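Local coordinates for cytochrome c family protein (Geobacter sulfurreducens, PDB 1RWJ), which probably carries electrons as a three-heme, c7-type domain of a larger multidomain cytochrome c polymer, at residues K47-T50 with M51-D55; A62-G66 with K67-S71. One frame throughout, in Å; residues are numbered along the deposited sequence.

How the interactions relate
Both interactions are local contacts that each supply an axial ligand to one of two neighbouring hemes. Interaction 1, residues 47-55, gives Met51 to one heme c. Interaction 2, residues 62-71, gives another His64 as axial ligand and Cys63 as covalent anchor. They follow one another along the chain. Their centres lie about 14 Å apart, and their nearest atoms are about 5 Å apart without touching. The irons they serve, FE of HEC in chain D and FE of HEC in chain C, are 12.0 Å apart. Backbone N-H groups also hold propionates: two in interaction 1, one in interaction 2. The close spacing of the hemes is consistent with electron transfer between them.

Interaction 1. Residues K47-T50 with M51-D55; sequences KRFT and MADMD. With HEC (heme c), chain D.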
loop_
_atom_site.group_PDB
_atom_site.type_symbol
_atom_site.label_atom_id
_atom_site.label_comp_id
_atom_site.label_asym_id
_atom_site.label_seq_id
_atom_site.Cartn_x
_atom_site.Cartn_y
_atom_site.Cartn_z
ATOM N N LYS A 47 -10.125 -5.009 3.198
ATOM C CA LYS A 47 -10.596 -4.818 1.831
ATOM C C LYS A 47 -9.404 -5.074 0.913
ATOM O O LYS A 47 -8.378 -4.406 1.018
ATOM C CB LYS A 47 -11.113 -3.385 1.662
ATOM C CG LYS A 47 -11.537 -2.996 0.253
ATOM C CD LYS A 47 -12.803 -3.698 -0.204
ATOM C CE LYS A 47 -13.218 -3.187 -1.575
ATOM N NZ LYS A 47 -14.349 -3.944 -2.166
ATOM N N ARG A 48 -9.537 -6.050 0.022
ATOM C CA ARG A 48 -8.455 -6.400 -0.891
ATOM C C ARG A 48 -8.593 -5.743 -2.256
ATOM O O ARG A 48 -9.663 -5.780 -2.860
ATOM C CB ARG A 48 -8.407 -7.917 -1.068
ATOM C CG ARG A 48 -8.160 -8.675 0.220
ATOM C CD ARG A 48 -6.712 -8.560 0.626
ATOM N NE ARG A 48 -6.089 -9.874 0.707
ATOM C CZ ARG A 48 -4.778 -10.083 0.659
ATOM N NH1 ARG A 48 -3.945 -9.062 0.525
ATOM N NH2 ARG A 48 -4.300 -11.315 0.764
ATOM N N PHE A 49 -7.510 -5.139 -2.739
ATOM C CA PHE A 49 -7.518 -4.509 -4.056
ATOM C C PHE A 49 -6.514 -5.209 -4.962
ATOM O O PHE A 49 -5.572 -5.841 -4.487
ATOM C CB PHE A 49 -7.176 -3.018 -3.960
ATOM C CG PHE A 49 -8.245 -2.195 -3.305
ATOM C CD1 PHE A 49 -8.184 -1.900 -1.950
ATOM C CD2 PHE A 49 -9.330 -1.737 -4.043
ATOM C CE1 PHE A 49 -9.191 -1.157 -1.336
ATOM C CE2 PHE A 49 -10.345 -0.994 -3.438
ATOM C CZ PHE A 49 -10.274 -0.705 -2.082
ATOM N N THR A 50 -6.722 -5.087 -6.269
ATOM C CA THR A 50 -5.847 -5.719 -7.253
ATOM C C THR A 50 -4.925 -4.699 -7.910
ATOM O O THR A 50 -5.061 -3.493 -7.691
ATOM C CB THR A 50 -6.671 -6.386 -8.368
ATOM O OG1 THR A 50 -7.403 -5.381 -9.081
ATOM C CG2 THR A 50 -7.656 -7.395 -7.780
ATOM N N MET A 51 -3.985 -5.184 -8.720
ATOM C CA MET A 51 -3.075 -4.287 -9.420
ATOM C C MET A 51 -3.890 -3.446 -10.396
ATOM O O MET A 51 -3.572 -2.284 -10.646
ATOM C CB MET A 51 -2.002 -5.076 -10.179
ATOM C CG MET A 51 -1.021 -5.822 -9.282
ATOM S SD MET A 51 -0.332 -4.808 -7.943
ATOM C CE MET A 51 0.187 -3.354 -8.862
ATOM N N ALA A 52 -4.949 -4.044 -10.940
ATOM C CA ALA A 52 -5.822 -3.347 -11.877
ATOM C C ALA A 52 -6.510 -2.191 -11.156
ATOM O O ALA A 52 -6.683 -1.111 -11.726
ATOM C CB ALA A 52 -6.861 -4.309 -12.445
ATOM N N ASP A 53 -6.907 -2.421 -9.906
ATOM C CA ASP A 53 -7.558 -1.374 -9.120
ATOM C C ASP A 53 -6.581 -0.223 -8.914
ATOM O O ASP A 53 -6.957 0.952 -8.964
ATOM C CB ASP A 53 -7.995 -1.901 -7.751
ATOM C CG ASP A 53 -9.144 -2.892 -7.838
ATOM O OD1 ASP A 53 -10.009 -2.736 -8.724
ATOM O OD2 ASP A 53 -9.184 -3.817 -7.002
ATOM N N MET A 54 -5.321 -0.567 -8.668
ATOM C CA MET A 54 -4.297 0.448 -8.463
ATOM C C MET A 54 -4.114 1.285 -9.721
ATOM O O MET A 54 -3.863 2.488 -9.642
ATOM C CB MET A 54 -2.980 -0.209 -8.058
ATOM C CG MET A 54 -3.005 -0.728 -6.632
ATOM S SD MET A 54 -1.521 -1.608 -6.154
ATOM C CE MET A 54 -2.236 -2.835 -5.032
ATOM N N ASP A 55 -4.246 0.642 -10.878
ATOM C CA ASP A 55 -4.119 1.338 -12.154
ATOM C C ASP A 55 -5.218 2.387 -12.260
ATOM O O ASP A 55 -5.064 3.389 -12.953
ATOM C CB ASP A 55 -4.239 0.350 -13.319
ATOM C CG ASP A 55 -2.952 -0.409 -13.577
ATOM O OD1 ASP A 55 -3.017 -1.498 -14.187
ATOM O OD2 ASP A 55 -1.874 0.089 -13.188
HETATM FE FE HEC D . 1.426 -5.944 -6.924
HETATM C CHA HEC D . -1.206 -7.381 -5.321
HETATM C CHB HEC D . 1.610 -8.603 -9.056
HETATM C CHC HEC D . 3.710 -4.216 -8.815
HETATM C CHD HEC D . 1.689 -3.602 -4.434
HETATM N NA HEC D . 0.400 -7.602 -7.161
HETATM C C1A HEC D . -0.747 -7.984 -6.486
HETATM C C2A HEC D . -1.268 -9.234 -7.014
HETATM C C3A HEC D . -0.386 -9.656 -7.949
HETATM C C4A HEC D . 0.635 -8.642 -8.060
HETATM C CMA HEC D . -0.488 -10.962 -8.739
HETATM C CAA HEC D . -2.630 -9.853 -6.691
HETATM C CBA HEC D . -3.792 -9.064 -7.291
HETATM C CGA HEC D . -3.708 -8.970 -8.804
HETATM O O1A HEC D . -3.752 -10.025 -9.468
HETATM O O2A HEC D . -3.591 -7.845 -9.331
HETATM N NB HEC D . 2.384 -6.296 -8.598
HETATM C C1B HEC D . 2.428 -7.490 -9.303
HETATM C C2B HEC D . 3.346 -7.392 -10.418
HETATM C C3B HEC D . 3.832 -6.121 -10.429
HETATM C C4B HEC D . 3.260 -5.451 -9.275
HETATM C CMB HEC D . 3.738 -8.533 -11.353
HETATM C CAB HEC D . 4.709 -5.450 -11.484
HETATM C CBB HEC D . 4.099 -5.388 -12.877
HETATM N NC HEC D . 2.431 -4.255 -6.707
HETATM C C1C HEC D . 3.326 -3.653 -7.599
HETATM C C2C HEC D . 3.828 -2.399 -7.087
HETATM C C3C HEC D . 3.274 -2.234 -5.850
HETATM C C4C HEC D . 2.404 -3.382 -5.621
HETATM C CMC HEC D . 4.840 -1.484 -7.770
HETATM C CAC HEC D . 3.615 -1.156 -4.811
HETATM C CBC HEC D . 3.358 0.289 -5.223
HETATM N ND HEC D . 0.532 -5.648 -5.202
HETATM C C1D HEC D . 0.827 -4.683 -4.246
HETATM C C2D HEC D . -0.033 -4.851 -3.089
HETATM C C3D HEC D . -0.892 -5.853 -3.372
HETATM C C4D HEC D . -0.546 -6.344 -4.687
HETATM C CMD HEC D . 0.049 -4.085 -1.782
HETATM C CAD HEC D . -2.033 -6.372 -2.505
HETATM C CBD HEC D . -3.212 -5.427 -2.348
HETATM C CGD HEC D . -4.327 -6.022 -1.506
HETATM O O1D HEC D . -5.192 -5.249 -1.037
HETATM O O2D HEC D . -4.344 -7.260 -1.320
#
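Two torsions bring Thr50 and Asp53 together. Thr50 OG1 lies between its own backbone N and carbonyl carbon (chi1 64°), and Asp53 CG stands anti to its carbonyl carbon (chi1 -69°). Each side chain can then meet the backbone N-H of the other residue. Asp53 N donates to Thr50 OG1 at 3.1 Å, and Thr50 N donates to Asp53 OD2 at 2.9 Å. The second bond is nearly straight, but it meets OD2 on the anti side, tilted out of the carboxylate plane. This is a capping box, with Thr50 as the N-cap of helix 51-55. Met54 N completes the first turn with a bond to Thr50 O at 3.1 Å. Phe49 turns its ring edge to the carboxylate, with CD2 3.6 Å from Asp53 OD2. The two planes are almost perpendicular, 85° apart.

The start of the capped helix also faces the heme. Met51 SD binds FE of HEC in chain D at 2.3 Å, through a side chain bent about both CB-CG and CG-SD; His80 is the second axial ligand. Met51 N holds propionate oxygen O2A of this heme at 2.8 Å. Phe49 N holds O1D, on the other propionate of this heme, at 2.9 Å. Arg48 NH1 adds a weak bond to O2D of the same heme at 2.6 Å, while its NH2 is held by Lys12 O.

The loop 47-50 comes after helix 23-26 and runs straight into helix 51-55. From that short helix Met54 packs on the loop residues Ser59, Cys60 and Ser72, ahead of helix 76-79.

Interaction 2. Residues A62-G66 with K67-S71; sequences ACHNG and KDAFS. With HEC (heme c), chain C.
His64, the last residue of the CXXCH heme-binding motif (Cys60, Cys63, His64), meets Phe70 in the loop that follows. His64 NE2 binds FE of HEC in chain C at 2.0 Å, with His26 as the second axial ligand. Cys63 SG is joined covalently to CAC of the same heme. The other ring nitrogen, His64 ND1, donates to Phe70 O at 2.9 Å in a somewhat bent bond. The acceptor lies in the ring plane, and the bond uses a lone pair of the carbonyl. This should help fix the rotation of the ring about its bond to the iron.

The Phe70 side chain and the preceding Ala69 also touch the imidazole. The edge of His64 points at the face of Phe70 in an edge-to-face pair, with centroids 4.4 Å apart and planes at 61°. Phe70 CG sits between its own backbone N and carbonyl carbon (chi1 66°), which folds the ring back so that the ND1-CE1 edge of His64 lies over its face, ND1 near the ring centre. Lys78 makes a cation-pi contact with Phe70. Ala69 CB lies over one face of the imidazole, 3.8 Å from its centroid, as a CH-pi contact. Phe70 N binds propionate oxygen O2D of this heme at 2.9 Å, a further tie from the loop to the heme.

Farther out, the turn between the two segments is held by Asn65. Its OD1 accepts from Lys67 N at 2.8 Å, closing an Asx turn. The same oxygen accepts from Asp68 N at 2.9 Å. Gly66 N bonds to Ala69 O across the loop. The amide and the Asp68 carboxylate are twisted 56° apart, yet Asn65 ND2 donates in its own amide plane to the anti lone pair of Asp68 OD2, at 3.0 Å.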
loop_
_atom_site.group_PDB
_atom_site.type_symbol
_atom_site.label_atom_id
_atom_site.label_comp_id
_atom_site.label_asym_id
_atom_site.label_seq_id
_atom_site.Cartn_x
_atom_site.Cartn_y
_atom_site.Cartn_z
ATOM N N ALA A 62 -3.234 5.151 -5.577
ATOM C CA ALA A 62 -3.718 6.498 -5.307
ATOM C C ALA A 62 -2.537 7.467 -5.378
ATOM O O ALA A 62 -2.710 8.654 -5.662
ATOM C CB ALA A 62 -4.374 6.560 -3.934
ATOM N N CYS A 63 -1.339 6.946 -5.125
ATOM C CA CYS A 63 -0.116 7.752 -5.169
ATOM C C CYS A 63 0.915 7.174 -6.133
ATOM O O CYS A 63 1.622 7.915 -6.816
ATOM C CB CYS A 63 0.516 7.842 -3.785
ATOM S SG CYS A 63 -0.561 8.542 -2.503
ATOM N N HIS A 64 1.010 5.849 -6.175
ATOM C CA HIS A 64 1.956 5.180 -7.064
ATOM C C HIS A 64 1.349 5.134 -8.455
ATOM O O HIS A 64 0.948 4.081 -8.963
ATOM C CB HIS A 64 2.265 3.786 -6.520
ATOM C CG HIS A 64 3.142 3.812 -5.307
ATOM N ND1 HIS A 64 4.511 3.956 -5.353
ATOM C CD2 HIS A 64 2.818 3.814 -3.989
ATOM C CE1 HIS A 64 4.965 4.046 -4.094
ATOM N NE2 HIS A 64 3.980 3.966 -3.222
ATOM N N ASN A 65 1.298 6.318 -9.058
ATOM C CA ASN A 65 0.712 6.529 -10.370
ATOM C C ASN A 65 1.703 7.080 -11.396
ATOM O O ASN A 65 1.304 7.471 -12.493
ATOM C CB ASN A 65 -0.451 7.507 -10.229
ATOM C CG ASN A 65 -0.072 8.739 -9.418
ATOM O OD1 ASN A 65 1.031 9.273 -9.560
ATOM N ND2 ASN A 65 -0.983 9.197 -8.572
ATOM N N GLY A 66 2.980 7.124 -11.036
ATOM C CA GLY A 66 3.981 7.640 -11.953
ATOM C C GLY A 66 4.186 9.141 -11.849
ATOM O O GLY A 66 5.069 9.697 -12.506
ATOM N N LYS A 67 3.375 9.806 -11.034
ATOM C CA LYS A 67 3.510 11.247 -10.861
ATOM C C LYS A 67 3.756 11.645 -9.412
ATOM O O LYS A 67 4.614 12.483 -9.133
ATOM C CB LYS A 67 2.281 11.970 -11.410
ATOM C CG LYS A 67 2.169 11.873 -12.927
ATOM C CD LYS A 67 1.368 13.030 -13.499
ATOM C CE LYS A 67 1.476 13.065 -15.018
ATOM N NZ LYS A 67 0.845 14.288 -15.593
ATOM N N ASP A 68 3.011 11.044 -8.491
ATOM C CA ASP A 68 3.182 11.336 -7.069
ATOM C C ASP A 68 4.279 10.440 -6.507
ATOM O O ASP A 68 5.046 10.850 -5.632
ATOM C CB ASP A 68 1.873 11.094 -6.309
ATOM C CG ASP A 68 0.815 12.128 -6.629
ATOM O OD1 ASP A 68 0.991 13.298 -6.230
ATOM O OD2 ASP A 68 -0.192 11.774 -7.283
ATOM N N ALA A 69 4.339 9.215 -7.022
ATOM C CA ALA A 69 5.325 8.215 -6.616
ATOM C C ALA A 69 5.491 7.264 -7.794
ATOM O O ALA A 69 4.704 7.316 -8.743
ATOM C CB ALA A 69 4.834 7.453 -5.387
ATOM N N PHE A 70 6.491 6.389 -7.738
ATOM C CA PHE A 70 6.715 5.466 -8.841
ATOM C C PHE A 70 5.471 4.643 -9.144
ATOM O O PHE A 70 4.772 4.184 -8.237
ATOM C CB PHE A 70 7.932 4.566 -8.571
ATOM C CG PHE A 70 7.759 3.606 -7.427
ATOM C CD1 PHE A 70 7.145 2.373 -7.622
ATOM C CD2 PHE A 70 8.238 3.923 -6.162
ATOM C CE1 PHE A 70 7.015 1.467 -6.572
ATOM C CE2 PHE A 70 8.113 3.024 -5.107
ATOM C CZ PHE A 70 7.501 1.793 -5.314
ATOM N N SER A 71 5.198 4.483 -10.436
ATOM C CA SER A 71 4.028 3.749 -10.913
ATOM C C SER A 71 3.911 2.315 -10.415
ATOM O O SER A 71 4.904 1.595 -10.316
ATOM C CB SER A 71 4.011 3.746 -12.445
ATOM O OG SER A 71 2.973 2.914 -12.933
HETATM FE FE HEC C . 4.290 4.217 -1.256
HETATM C CHA HEC C . 7.589 5.078 -1.716
HETATM C CHB HEC C . 5.139 0.897 -1.412
HETATM C CHC HEC C . 1.041 3.378 -0.724
HETATM C CHD HEC C . 3.411 7.544 -1.451
HETATM N NA HEC C . 5.982 3.210 -1.462
HETATM C C1A HEC C . 7.285 3.724 -1.567
HETATM C C2A HEC C . 8.262 2.649 -1.589
HETATM C C3A HEC C . 7.579 1.493 -1.598
HETATM C C4A HEC C . 6.164 1.832 -1.507
HETATM C CMA HEC C . 8.179 0.094 -1.697
HETATM C CAA HEC C . 9.784 2.761 -1.570
HETATM C CBA HEC C . 10.362 3.073 -0.198
HETATM C CGA HEC C . 11.877 3.186 -0.218
HETATM O O1A HEC C . 12.403 4.009 -0.995
HETATM O O2A HEC C . 12.539 2.451 0.544
HETATM N NB HEC C . 3.314 2.508 -1.080
HETATM C C1B HEC C . 3.801 1.218 -1.218
HETATM C C2B HEC C . 2.733 0.246 -1.169
HETATM C C3B HEC C . 1.581 0.938 -0.987
HETATM C C4B HEC C . 1.948 2.339 -0.886
HETATM C CMB HEC C . 2.891 -1.271 -1.236
HETATM C CAB HEC C . 0.158 0.376 -0.942
HETATM C CBB HEC C . -0.096 -0.632 0.168
HETATM N NC HEC C . 2.630 5.236 -1.076
HETATM C C1C HEC C . 1.360 4.727 -0.802
HETATM C C2C HEC C . 0.379 5.780 -0.732
HETATM C C3C HEC C . 1.037 6.947 -0.946
HETATM C C4C HEC C . 2.424 6.604 -1.175
HETATM C CMC HEC C . -1.125 5.608 -0.544
HETATM C CAC HEC C . 0.454 8.356 -1.017
HETATM C CBC HEC C . -0.350 8.811 0.192
HETATM N ND HEC C . 5.272 5.931 -1.525
HETATM C C1D HEC C . 4.748 7.206 -1.631
HETATM C C2D HEC C . 5.781 8.188 -1.920
HETATM C C3D HEC C . 6.949 7.526 -1.964
HETATM C C4D HEC C . 6.653 6.114 -1.707
HETATM C CMD HEC C . 5.581 9.672 -2.212
HETATM C CAD HEC C . 8.268 8.244 -2.242
HETATM C CBD HEC C . 8.528 8.629 -3.700
HETATM C CGD HEC C . 8.830 7.428 -4.568
HETATM O O1D HEC C . 9.532 6.520 -4.080
HETATM O O2D HEC C . 8.385 7.393 -5.735
#